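PDB 1WX1: nicotinate-nucleotide--dimethylbenzimidazole phosphoribosyltransferase from Thermus thermophilus HB8, which probably transfers the phosphoribosyl group of nicotinate mononucleotide to 5,6-dimethylbenzimidazole, giving alpha-ribazole 5'-phosphate for cobalamin biosynthesis. Local coordinates for residues R293-L298 / V309-L314. Residues are numbered along the deposited sequence; the frame is centred on the assembly and turned at random.
Sequences RPLLDL and VLAMPL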
loop_
_atom_site.group_PDB
_atom_site.type_symbol
_atom_site.label_atom_id
_atom_site.label_comp_id
_atom_site.label_asym_id
_atom_site.label_seq_id
_atom_site.Cartn_x
_atom_site.Cartn_y
_atom_site.Cartn_z
ATOM N N ARG A 293 -4.426 -12.609 4.468
ATOM C CA ARG A 293 -5.146 -11.391 4.122
ATOM C C ARG A 293 -4.250 -10.529 3.239
ATOM O O ARG A 293 -3.115 -10.232 3.600
ATOM C CB ARG A 293 -5.512 -10.603 5.382
ATOM C CG ARG A 293 -6.206 -9.277 5.107
ATOM C CD ARG A 293 -6.428 -8.511 6.403
ATOM N NE ARG A 293 -7.168 -7.265 6.213
ATOM C CZ ARG A 293 -6.774 -6.260 5.438
ATOM N NH1 ARG A 293 -5.634 -6.339 4.764
ATOM N NH2 ARG A 293 -7.520 -5.165 5.346
ATOM N N PRO A 294 -4.755 -10.118 2.068
ATOM C CA PRO A 294 -4.007 -9.283 1.119
ATOM C C PRO A 294 -3.748 -7.887 1.692
ATOM O O PRO A 294 -4.651 -7.255 2.239
ATOM C CB PRO A 294 -4.925 -9.223 -0.103
ATOM C CG PRO A 294 -5.844 -10.408 0.064
ATOM C CD PRO A 294 -6.084 -10.462 1.536
ATOM N N LEU A 295 -2.518 -7.407 1.558
ATOM C CA LEU A 295 -2.170 -6.083 2.063
ATOM C C LEU A 295 -2.702 -4.975 1.165
ATOM O O LEU A 295 -3.164 -3.944 1.648
ATOM C CB LEU A 295 -0.653 -5.943 2.180
ATOM C CG LEU A 295 -0.014 -6.687 3.346
ATOM C CD1 LEU A 295 1.501 -6.632 3.229
ATOM C CD2 LEU A 295 -0.476 -6.058 4.646
ATOM N N LEU A 296 -2.623 -5.195 -0.143
ATOM C CA LEU A 296 -3.080 -4.218 -1.123
ATOM C C LEU A 296 -4.205 -4.764 -1.993
ATOM O O LEU A 296 -4.304 -5.970 -2.216
ATOM C CB LEU A 296 -1.924 -3.820 -2.046
ATOM C CG LEU A 296 -0.692 -3.172 -1.415
ATOM C CD1 LEU A 296 0.448 -3.130 -2.434
ATOM C CD2 LEU A 296 -1.049 -1.775 -0.938
ATOM N N ASP A 297 -5.042 -3.861 -2.488
ATOM C CA ASP A 297 -6.132 -4.219 -3.389
ATOM C C ASP A 297 -6.246 -3.052 -4.361
ATOM O O ASP A 297 -7.010 -2.113 -4.132
ATOM C CB ASP A 297 -7.448 -4.397 -2.642
ATOM C CG ASP A 297 -8.517 -5.034 -3.512
ATOM O OD1 ASP A 297 -8.428 -4.894 -4.750
ATOM O OD2 ASP A 297 -9.444 -5.666 -2.966
ATOM N N LEU A 298 -5.471 -3.110 -5.439
ATOM C CA LEU A 298 -5.456 -2.038 -6.422
ATOM C C LEU A 298 -5.976 -2.471 -7.789
ATOM O O LEU A 298 -5.746 -1.792 -8.786
ATOM C CB LEU A 298 -4.032 -1.495 -6.555
ATOM C CG LEU A 298 -3.419 -0.920 -5.272
ATOM C CD1 LEU A 298 -1.918 -0.735 -5.457
ATOM C CD2 LEU A 298 -4.094 0.401 -4.922
ATOM N N VAL A 309 6.079 -6.619 -4.825
ATOM C CA VAL A 309 7.064 -5.554 -4.674
ATOM C C VAL A 309 6.438 -4.269 -4.132
ATOM O O VAL A 309 7.045 -3.574 -3.310
ATOM C CB VAL A 309 7.784 -5.284 -6.016
ATOM C CG1 VAL A 309 8.652 -4.032 -5.915
ATOM C CG2 VAL A 309 8.656 -6.488 -6.371
ATOM N N LEU A 310 5.225 -3.961 -4.581
ATOM C CA LEU A 310 4.524 -2.771 -4.105
ATOM C C LEU A 310 4.224 -2.883 -2.612
ATOM O O LEU A 310 4.082 -1.876 -1.921
ATOM C CB LEU A 310 3.212 -2.586 -4.869
ATOM C CG LEU A 310 3.328 -2.134 -6.327
ATOM C CD1 LEU A 310 1.953 -2.115 -6.971
ATOM C CD2 LEU A 310 3.965 -0.751 -6.377
ATOM N N ALA A 311 4.128 -4.112 -2.113
ATOM C CA ALA A 311 3.831 -4.332 -0.697
ATOM C C ALA A 311 5.053 -4.305 0.219
ATOM O O ALA A 311 4.911 -4.246 1.444
ATOM C CB ALA A 311 3.103 -5.654 -0.524
ATOM N N MET A 312 6.252 -4.336 -0.353
ATOM C CA MET A 312 7.451 -4.346 0.480
ATOM C C MET A 312 7.585 -3.130 1.392
ATOM O O MET A 312 7.954 -3.274 2.556
ATOM C CB MET A 312 8.704 -4.516 -0.384
ATOM C CG MET A 312 8.776 -5.889 -1.044
ATOM S SD MET A 312 10.339 -6.188 -1.909
ATOM C CE MET A 312 10.197 -7.936 -2.275
ATOM N N PRO A 313 7.297 -1.919 0.883
ATOM C CA PRO A 313 7.421 -0.752 1.769
ATOM C C PRO A 313 6.466 -0.870 2.962
ATOM O O PRO A 313 6.756 -0.379 4.052
ATOM C CB PRO A 313 7.067 0.420 0.856
ATOM C CG PRO A 313 7.517 -0.057 -0.493
ATOM C CD PRO A 313 7.040 -1.496 -0.506
ATOM N N LEU A 314 5.323 -1.520 2.752
ATOM C CA LEU A 314 4.364 -1.706 3.838
ATOM C C LEU A 314 4.943 -2.666 4.867
ATOM O O LEU A 314 4.769 -2.474 6.070
ATOM C CB LEU A 314 3.038 -2.261 3.315
ATOM C CG LEU A 314 2.200 -1.328 2.446
ATOM C CD1 LEU A 314 0.901 -2.033 2.068
ATOM C CD2 LEU A 314 1.902 -0.041 3.213
#
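L295, L296 and L298 pack against L310, A311 and L314 in the alpha/beta domain of this CobT-family enzyme, built on a six-stranded parallel sheet of Rossmann-like strand order (3-2-1-4-5-6). The contact joins the loop after helix 281-290 to one face of helix 306-321. No hydrogen bond crosses between the segments, and the side chains meet through carbon alone.

L296 has the largest share of the contact. With CG anti to its own carbonyl carbon (chi1 -61°), the side chain points at the helix, and its methyls reach L310 and, one turn on, L314. CD1 meets CB of L310 at 3.7 Å, the two side chains crossing at about a right angle. The same methyl lies 4.1 Å from CB of A311. The small A311 methyl also receives CD1 of L295, at 4.2 Å. At the edge, CD1 of L298 makes a looser touch with CD1 of L310.

Backbone hydrogen bonds tie L295 to A274 of the edge strand 272-274 and L296 to G275 just after it. Y25 and V29 of helix 24-37 also touch L295. At the dimer interface, L296 meets L296 of the second subunit.

CD1 of L314 rests against both loop leucines, 4.2 Å from CB of L295 and 3.6 Å from CD2 of L296.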